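Local coordinates for YciF Bacterial Stress Response Protein (Salmonella enterica subsp. enterica serovar Typhimurium, PDB 4ERU) that is of unknown function but, as a stress-response protein with a ferritin-like helix bundle, binds two metal ions, modelled as magnesium, between its helices, at residues 21-26 and 79-84; 33-38 and 42-47; 126-129 and 135-138. All blocks are in the same frame, centred on the assembly; numbering follows the deposited sequence.

Interaction 1. Residues 21-26 and 79-84; sequences YSAEKQ and VAMEGL. With MG (magnesium ion), chain E.
A23 and M81 bring helices 21-26 and 79-84 together: the segments run in the same direction, 24° apart, with axes 8.9 Å from each other and the two CA atoms at 5.4 Å. The A23 methyl meets the root of the selenomethionine, CB to CB at 3.7 Å. From there the M81 chain, CG anti to the backbone N (chi1 180°) and then bent twice, curls past A23, whose carbonyl O lies 3.6 Å from CG, and brings CE back to A23 CB at 3.9 Å. M81 also packs on V112, Y115 and E116 of helix 99-130. Q26 reaches across the outer side. Its OE1 lies 3.3 Å from E82 CA and against E82 CB, while NE2 donates to S22 OG at 3.0 Å and also bonds to the carbonyl of C78, which fixes the amide's rotation. One residue along from A23, E24 points away from helix 79-84 and chelates a magnesium ion through both carboxylate oxygens, with Q57, E146 and a water as further ligands; Y120 hydrogen-bonds OE1. No hydrogen bond links the segments; van der Waals contact, apolar at A23 and M81, amide oxygen on C-H groups at Q26 and E82, joins helix 79-93 to metal-bearing helix 9-37.

Interaction 2. Residues 33-38 and 42-47; sequences KLARAT and KLSQAF. With MLT (D-malate), chain C.
A35 and S44 mark the closest backbone approach, with CA atoms 4.6 Å apart, where helices 33-37 and 42-47 run antiparallel at 173° with axes 8.1 Å from each other. S44 OG donates to the carbonyl O of A35 at 2.9 Å, approaching from above the carbonyl plane. This is the direct polar link between the segments. Deeper in, the F47 ring lies against the other helix: L34 CB sits over its centre in a CH-pi contact, 3.9 Å from the centroid and 7° off the ring normal, while T38 CG2 approaches at the ring's edge. F47 CB packs on A35 CB at 3.8 Å. These residues close the first helical hairpin of the ferritin-like bundle, helices 9-37 and 41-66, just before and after its short turn. T38, the first residue beyond helix 33-37, has OG1 anti to its own N (chi1 170°), which turns the hydroxyl to D102 of helix 99-130 and the backbone N of N40 and lays CG2 against S44 N at 3.7 Å. L43 packs across T38, touching both OG1 and CG2, and also touches I106. On the outward side of helix 33-37, R36 grips one carboxylate of the D-malate with two nearly straight bonds, NE to O5 at 2.6 Å and NH2 to O4 at 3.0 Å. K33 lays its aliphatic chain beside that carboxylate, and I92 and R101 also line the malate pocket.

Interaction 3. Residues 126-129 and 135-138; sequences LAEQ and ALKL
L136 faces both A127 and E128 across the gap between helices 126-129 and 135-138, and its two methyls lie along the glutamate. A chi1 of -174° swings the leucine's fork away from its own backbone N and extends it toward the neighbouring helix. CD1 meets E128 CB at 4.1 Å and lies near the backbone N of the same residue. CD2 runs further along the glutamate, touching CB and CG and coming within 4.0 Å of both CD and OE2. The glutamate chain, extended, crosses the leucine at a slant, so that CD2 lies against its methylene groups and over one face of the carboxylate. E128 itself is exposed, which makes this the outer margin of the contact. On the buried side, A127 points its methyl toward the other helix: CB lies 4.2 Å from A135 CB and 4.0 Å from L136 N, and the CA atoms of A127 and L136 are 5.5 Å apart. The two alanines are buried. A135 leans on I64 of helix 41-66, while A127 and L126 rest on F13 of helix 9-37, so two further helices floor the contact. No hydrogen bond crosses between the segments, and the fit depends on small methyls inside and a leucine-to-glutamate overlap outside. With a short connection between residues 130 and 133, this is the end of a helical hairpin, helices 99-130 and 133-159, of the kind that pairs the last two helices of a ferritin-like four-helix bundle.

Overall arrangement
Interactions 2 and 3 each close a helical hairpin and sit on opposite sides of the chain's centre, about 32 Å apart between centres. Interaction 1 instead joins helix 9-37 to helix 79-93, sharing the former with interaction 2, which is nested within the chain loop that interaction 1 closes. Its centre is about 8 Å from that of the chain, and it holds a metal ligand. Interaction 2 is the most buried, combining an aromatic contact with a hydroxyl-to-carbonyl bond and carrying malate on its outer side. Interactions 1 and 3 are partly buried, without a hydrogen bond between their segments: 1 pairs alanine with selenomethionine and an amide with glutamate C-H groups, 3 sets two alanine methyls beside a leucine lying on a glutamate.

Interaction 1. Residues 21-26 and 79-84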
loop_
_atom_site.group_PDB
_atom_site.type_symbol
_atom_site.label_atom_id
_atom_site.label_comp_id
_atom_site.label_asym_id
_atom_site.label_seq_id
_atom_site.Cartn_x
_atom_site.Cartn_y
_atom_site.Cartn_z
ATOM N N TYR A 21 14.210 3.341 1.955
ATOM C CA TYR A 21 15.260 2.999 2.901
ATOM C C TYR A 21 14.831 3.346 4.330
ATOM O O TYR A 21 14.983 2.536 5.248
ATOM C CB TYR A 21 16.531 3.759 2.512
ATOM C CG TYR A 21 17.744 3.545 3.374
ATOM C CD1 TYR A 21 18.377 2.303 3.433
ATOM C CD2 TYR A 21 18.328 4.618 4.053
ATOM C CE1 TYR A 21 19.547 2.116 4.187
ATOM C CE2 TYR A 21 19.506 4.439 4.821
ATOM C CZ TYR A 21 20.092 3.178 4.889
ATOM O OH TYR A 21 21.237 2.997 5.641
ATOM N N SER A 22 14.265 4.537 4.512
ATOM C CA SER A 22 13.668 4.878 5.808
ATOM C C SER A 22 12.527 3.939 6.230
ATOM O O SER A 22 12.437 3.528 7.402
ATOM C CB SER A 22 13.157 6.314 5.804
ATOM O OG SER A 22 12.323 6.501 6.940
ATOM N N ALA A 23 11.653 3.607 5.279
ATOM C CA ALA A 23 10.529 2.696 5.545
ATOM C C ALA A 23 11.057 1.352 6.056
ATOM O O ALA A 23 10.526 0.799 7.032
ATOM C CB ALA A 23 9.687 2.466 4.242
ATOM N N GLU A 24 12.101 0.824 5.404
ATOM C CA GLU A 24 12.636 -0.466 5.817
ATOM C C GLU A 24 13.256 -0.395 7.211
ATOM O O GLU A 24 13.039 -1.298 8.027
ATOM C CB GLU A 24 13.657 -0.991 4.824
ATOM C CG GLU A 24 13.164 -1.153 3.384
ATOM C CD GLU A 24 12.371 -2.410 3.094
ATOM O OE1 GLU A 24 12.536 -2.976 1.976
ATOM O OE2 GLU A 24 11.563 -2.844 3.935
ATOM N N LYS A 25 14.004 0.674 7.488
ATOM C CA LYS A 25 14.642 0.833 8.818
ATOM C C LYS A 25 13.587 0.928 9.931
ATOM O O LYS A 25 13.711 0.288 10.976
ATOM C CB LYS A 25 15.553 2.059 8.847
ATOM C CG LYS A 25 16.807 1.882 7.977
ATOM C CD LYS A 25 17.898 2.969 8.231
ATOM C CE LYS A 25 17.373 4.399 8.053
ATOM N NZ LYS A 25 18.507 5.416 8.062
ATOM N N GLN A 26 12.557 1.741 9.698
ATOM C CA GLN A 26 11.426 1.825 10.604
ATOM C C GLN A 26 10.741 0.497 10.828
ATOM O O GLN A 26 10.423 0.169 11.963
ATOM C CB GLN A 26 10.383 2.794 10.104
ATOM C CG GLN A 26 10.775 4.230 10.182
ATOM C CD GLN A 26 9.643 5.081 9.624
ATOM O OE1 GLN A 26 8.563 5.151 10.226
ATOM N NE2 GLN A 26 9.859 5.680 8.439
ATOM N N VAL A 79 6.890 9.025 5.980
ATOM C CA VAL A 79 5.766 9.350 6.870
ATOM C C VAL A 79 4.629 8.334 6.708
ATOM O O VAL A 79 3.948 8.006 7.680
ATOM C CB VAL A 79 5.293 10.860 6.733
ATOM C CG1 VAL A 79 3.938 11.097 7.408
ATOM C CG2 VAL A 79 6.360 11.827 7.332
ATOM N N ALA A 80 4.431 7.841 5.482
ATOM C CA ALA A 80 3.446 6.784 5.238
ATOM C C ALA A 80 3.779 5.512 6.028
ATOM O O ALA A 80 2.936 4.973 6.731
ATOM C CB ALA A 80 3.353 6.475 3.749
HETATM N N MSE A 81 5.016 5.038 5.934
HETATM C CA MSE A 81 5.366 3.874 6.706
HETATM C C MSE A 81 5.165 4.170 8.182
HETATM O O MSE A 81 4.708 3.311 8.919
HETATM C CB MSE A 81 6.814 3.413 6.441
HETATM C CG MSE A 81 7.201 2.158 7.274
HETATM SE SE MSE A 81 6.025 0.647 6.855
HETATM C CE MSE A 81 6.521 0.337 4.954
ATOM N N GLU A 82 5.507 5.379 8.621
ATOM C CA GLU A 82 5.309 5.724 10.024
ATOM C C GLU A 82 3.858 5.559 10.438
ATOM O O GLU A 82 3.571 5.013 11.521
ATOM C CB GLU A 82 5.820 7.151 10.333
ATOM C CG GLU A 82 5.806 7.495 11.824
ATOM C CD GLU A 82 6.295 8.918 12.097
ATOM O OE1 GLU A 82 5.977 9.830 11.303
ATOM O OE2 GLU A 82 6.996 9.118 13.112
ATOM N N GLY A 83 2.945 6.035 9.599
ATOM C CA GLY A 83 1.504 5.929 9.894
ATOM C C GLY A 83 1.044 4.465 9.868
ATOM O O GLY A 83 0.270 4.037 10.737
ATOM N N LEU A 84 1.526 3.685 8.887
ATOM C CA LEU A 84 1.169 2.238 8.839
ATOM C C LEU A 84 1.641 1.467 10.064
ATOM O O LEU A 84 0.904 0.628 10.624
ATOM C CB LEU A 84 1.665 1.577 7.538
ATOM C CG LEU A 84 1.046 2.136 6.241
ATOM C CD1 LEU A 84 1.598 1.453 4.965
ATOM C CD2 LEU A 84 -0.502 2.055 6.257
HETATM MG MG MG E . 11.123 -4.768 2.514
HETATM O O HOH W 1 10.217 -5.630 4.268
#

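Interaction 2. Residues 33-38 and 42-47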
loop_
_atom_site.group_PDB
_atom_site.type_symbol
_atom_site.label_atom_id
_atom_site.label_comp_id
_atom_site.label_asym_id
_atom_site.label_seq_id
_atom_site.Cartn_x
_atom_site.Cartn_y
_atom_site.Cartn_z
ATOM N N LYS A 33 8.168 -6.165 18.208
ATOM C CA LYS A 33 6.941 -6.015 18.951
ATOM C C LYS A 33 5.778 -6.748 18.293
ATOM O O LYS A 33 4.966 -7.394 18.979
ATOM C CB LYS A 33 6.595 -4.541 19.105
ATOM C CG LYS A 33 5.161 -4.384 19.508
ATOM C CD LYS A 33 5.030 -3.484 20.652
ATOM C CE LYS A 33 4.737 -2.104 20.210
ATOM N NZ LYS A 33 3.777 -1.638 21.238
ATOM N N LEU A 34 5.700 -6.667 16.958
ATOM C CA LEU A 34 4.655 -7.398 16.249
ATOM C C LEU A 34 4.787 -8.899 16.509
ATOM O O LEU A 34 3.785 -9.583 16.735
ATOM C CB LEU A 34 4.673 -7.101 14.728
ATOM C CG LEU A 34 4.493 -5.642 14.322
ATOM C CD1 LEU A 34 4.387 -5.436 12.788
ATOM C CD2 LEU A 34 3.274 -5.008 15.033
ATOM N N ALA A 35 6.014 -9.408 16.494
ATOM C CA ALA A 35 6.212 -10.812 16.737
ATOM C C ALA A 35 5.749 -11.189 18.144
ATOM O O ALA A 35 5.151 -12.244 18.315
ATOM C CB ALA A 35 7.689 -11.228 16.509
ATOM N N ARG A 36 5.977 -10.317 19.132
ATOM C CA ARG A 36 5.605 -10.634 20.544
ATOM C C ARG A 36 4.116 -10.543 20.763
ATOM O O ARG A 36 3.563 -11.293 21.562
ATOM C CB ARG A 36 6.251 -9.648 21.527
ATOM C CG ARG A 36 7.720 -9.714 21.583
ATOM C CD ARG A 36 8.259 -8.936 22.788
ATOM N NE ARG A 36 7.960 -7.505 22.800
ATOM C CZ ARG A 36 8.673 -6.536 22.218
ATOM N NH1 ARG A 36 9.770 -6.790 21.511
ATOM N NH2 ARG A 36 8.277 -5.279 22.345
ATOM N N ALA A 37 3.482 -9.616 20.037
ATOM C CA ALA A 37 2.079 -9.260 20.235
ATOM C C ALA A 37 1.116 -10.355 19.804
ATOM O O ALA A 37 -0.053 -10.362 20.201
ATOM C CB ALA A 37 1.754 -7.958 19.520
ATOM N N THR A 38 1.594 -11.296 19.010
ATOM C CA THR A 38 0.722 -12.393 18.625
ATOM C C THR A 38 0.992 -13.654 19.419
ATOM O O THR A 38 2.159 -14.025 19.642
ATOM C CB THR A 38 0.742 -12.687 17.107
ATOM O OG1 THR A 38 0.041 -13.913 16.877
ATOM C CG2 THR A 38 2.150 -12.792 16.564
ATOM N N LYS A 42 2.852 -19.539 14.429
ATOM C CA LYS A 42 3.115 -19.380 13.001
ATOM C C LYS A 42 3.207 -17.909 12.533
ATOM O O LYS A 42 4.069 -17.568 11.712
ATOM C CB LYS A 42 2.085 -20.136 12.157
ATOM C CG LYS A 42 2.450 -21.588 11.848
ATOM C CD LYS A 42 1.519 -22.169 10.782
ATOM C CE LYS A 42 0.090 -22.363 11.314
ATOM N NZ LYS A 42 -0.958 -21.967 10.311
ATOM N N LEU A 43 2.332 -17.053 13.047
ATOM C CA LEU A 43 2.365 -15.637 12.698
ATOM C C LEU A 43 3.577 -14.985 13.370
ATOM O O LEU A 43 4.252 -14.130 12.795
ATOM C CB LEU A 43 1.073 -14.931 13.119
ATOM C CG LEU A 43 0.963 -13.411 12.871
ATOM C CD1 LEU A 43 1.286 -13.012 11.415
ATOM C CD2 LEU A 43 -0.407 -12.869 13.292
ATOM N N SER A 44 3.853 -15.429 14.589
ATOM C CA SER A 44 5.014 -14.973 15.322
ATOM C C SER A 44 6.275 -15.295 14.497
ATOM O O SER A 44 7.135 -14.428 14.297
ATOM C CB SER A 44 5.037 -15.647 16.684
ATOM O OG SER A 44 5.871 -14.939 17.568
ATOM N N GLN A 45 6.360 -16.525 13.981
ATOM C CA GLN A 45 7.494 -16.912 13.158
ATOM C C GLN A 45 7.586 -16.115 11.854
ATOM O O GLN A 45 8.675 -15.831 11.399
ATOM C CB GLN A 45 7.480 -18.409 12.844
ATOM C CG GLN A 45 7.960 -19.287 14.025
ATOM C CD GLN A 45 7.526 -20.767 13.907
ATOM O OE1 GLN A 45 7.017 -21.204 12.863
ATOM N NE2 GLN A 45 7.721 -21.534 14.984
ATOM N N ALA A 46 6.445 -15.775 11.259
ATOM C CA ALA A 46 6.426 -15.039 10.002
ATOM C C ALA A 46 6.982 -13.652 10.255
ATOM O O ALA A 46 7.744 -13.142 9.442
ATOM C CB ALA A 46 5.001 -14.945 9.434
ATOM N N PHE A 47 6.621 -13.058 11.396
ATOM C CA PHE A 47 7.174 -11.753 11.768
ATOM C C PHE A 47 8.692 -11.752 11.974
ATOM O O PHE A 47 9.362 -10.809 11.538
ATOM C CB PHE A 47 6.434 -11.098 12.943
ATOM C CG PHE A 47 5.068 -10.521 12.568
ATOM C CD1 PHE A 47 4.910 -9.734 11.438
ATOM C CD2 PHE A 47 3.946 -10.767 13.367
ATOM C CE1 PHE A 47 3.653 -9.197 11.098
ATOM C CE2 PHE A 47 2.678 -10.239 13.042
ATOM C CZ PHE A 47 2.527 -9.460 11.895
HETATM C C1 MLT C . 1.324 -6.243 24.263
HETATM O O1 MLT C . 0.403 -5.414 24.430
HETATM O O2 MLT C . 1.119 -7.429 23.928
HETATM C C2 MLT C . 2.738 -5.789 24.475
HETATM O O3 MLT C . 2.793 -4.360 24.412
HETATM C C3 MLT C . 3.629 -6.378 23.388
HETATM C C4 MLT C . 5.074 -6.068 23.697
HETATM O O4 MLT C . 5.502 -4.918 23.458
HETATM O O5 MLT C . 5.786 -6.973 24.178
#

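Interaction 3. Residues 126-129 and 135-138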
loop_
_atom_site.group_PDB
_atom_site.type_symbol
_atom_site.label_atom_id
_atom_site.label_comp_id
_atom_site.label_asym_id
_atom_site.label_seq_id
_atom_site.Cartn_x
_atom_site.Cartn_y
_atom_site.Cartn_z
ATOM N N LEU A 126 12.109 2.753 -12.802
ATOM C CA LEU A 126 13.015 3.860 -12.974
ATOM C C LEU A 126 14.468 3.385 -13.108
ATOM O O LEU A 126 15.230 3.992 -13.839
ATOM C CB LEU A 126 12.898 4.835 -11.812
ATOM C CG LEU A 126 11.525 5.455 -11.553
ATOM C CD1 LEU A 126 11.639 6.403 -10.346
ATOM C CD2 LEU A 126 10.970 6.166 -12.772
ATOM N N ALA A 127 14.849 2.324 -12.389
ATOM C CA ALA A 127 16.198 1.787 -12.537
ATOM C C ALA A 127 16.455 1.340 -13.973
ATOM O O ALA A 127 17.497 1.671 -14.527
ATOM C CB ALA A 127 16.505 0.660 -11.547
ATOM N N GLU A 128 15.523 0.592 -14.557
ATOM C CA GLU A 128 15.608 0.148 -15.951
ATOM C C GLU A 128 15.752 1.321 -16.907
ATOM O O GLU A 128 16.649 1.336 -17.752
ATOM C CB GLU A 128 14.395 -0.711 -16.341
ATOM C CG GLU A 128 14.535 -1.366 -17.731
ATOM C CD GLU A 128 13.703 -2.647 -17.887
ATOM O OE1 GLU A 128 12.572 -2.711 -17.356
ATOM O OE2 GLU A 128 14.173 -3.600 -18.549
ATOM N N GLN A 129 14.891 2.320 -16.737
ATOM C CA GLN A 129 14.944 3.529 -17.541
ATOM C C GLN A 129 16.286 4.263 -17.435
ATOM O O GLN A 129 16.783 4.810 -18.411
ATOM C CB GLN A 129 13.797 4.458 -17.152
ATOM C CG GLN A 129 13.756 5.752 -17.919
ATOM C CD GLN A 129 12.526 6.584 -17.611
ATOM O OE1 GLN A 129 11.534 6.100 -17.019
ATOM N NE2 GLN A 129 12.569 7.850 -18.042
ATOM N N ALA A 135 21.269 -2.231 -9.932
ATOM C CA ALA A 135 20.114 -1.876 -9.114
ATOM C C ALA A 135 18.886 -2.679 -9.581
ATOM O O ALA A 135 18.221 -3.313 -8.761
ATOM C CB ALA A 135 19.854 -0.361 -9.164
ATOM N N LEU A 136 18.644 -2.696 -10.891
ATOM C CA LEU A 136 17.502 -3.410 -11.454
ATOM C C LEU A 136 17.396 -4.821 -10.918
ATOM O O LEU A 136 16.354 -5.184 -10.390
ATOM C CB LEU A 136 17.484 -3.438 -12.995
ATOM C CG LEU A 136 16.213 -4.047 -13.631
ATOM C CD1 LEU A 136 14.901 -3.314 -13.165
ATOM C CD2 LEU A 136 16.253 -4.144 -15.181
ATOM N N LYS A 137 18.461 -5.610 -11.035
ATOM C CA LYS A 137 18.399 -6.979 -10.507
ATOM C C LYS A 137 18.210 -7.038 -8.984
ATOM O O LYS A 137 17.467 -7.886 -8.504
ATOM C CB LYS A 137 19.548 -7.879 -11.024
ATOM C CG LYS A 137 20.802 -7.976 -10.173
ATOM C CD LYS A 137 21.850 -8.978 -10.775
ATOM C CE LYS A 137 21.544 -10.427 -10.399
ATOM N NZ LYS A 137 21.685 -10.656 -8.902
ATOM N N LEU A 138 18.860 -6.145 -8.225
ATOM C CA LEU A 138 18.642 -6.108 -6.777
ATOM C C LEU A 138 17.187 -5.729 -6.398
ATOM O O LEU A 138 16.557 -6.376 -5.543
ATOM C CB LEU A 138 19.668 -5.208 -6.074
ATOM C CG LEU A 138 21.115 -5.710 -6.215
ATOM C CD1 LEU A 138 22.072 -4.561 -5.963
ATOM C CD2 LEU A 138 21.411 -6.916 -5.273
#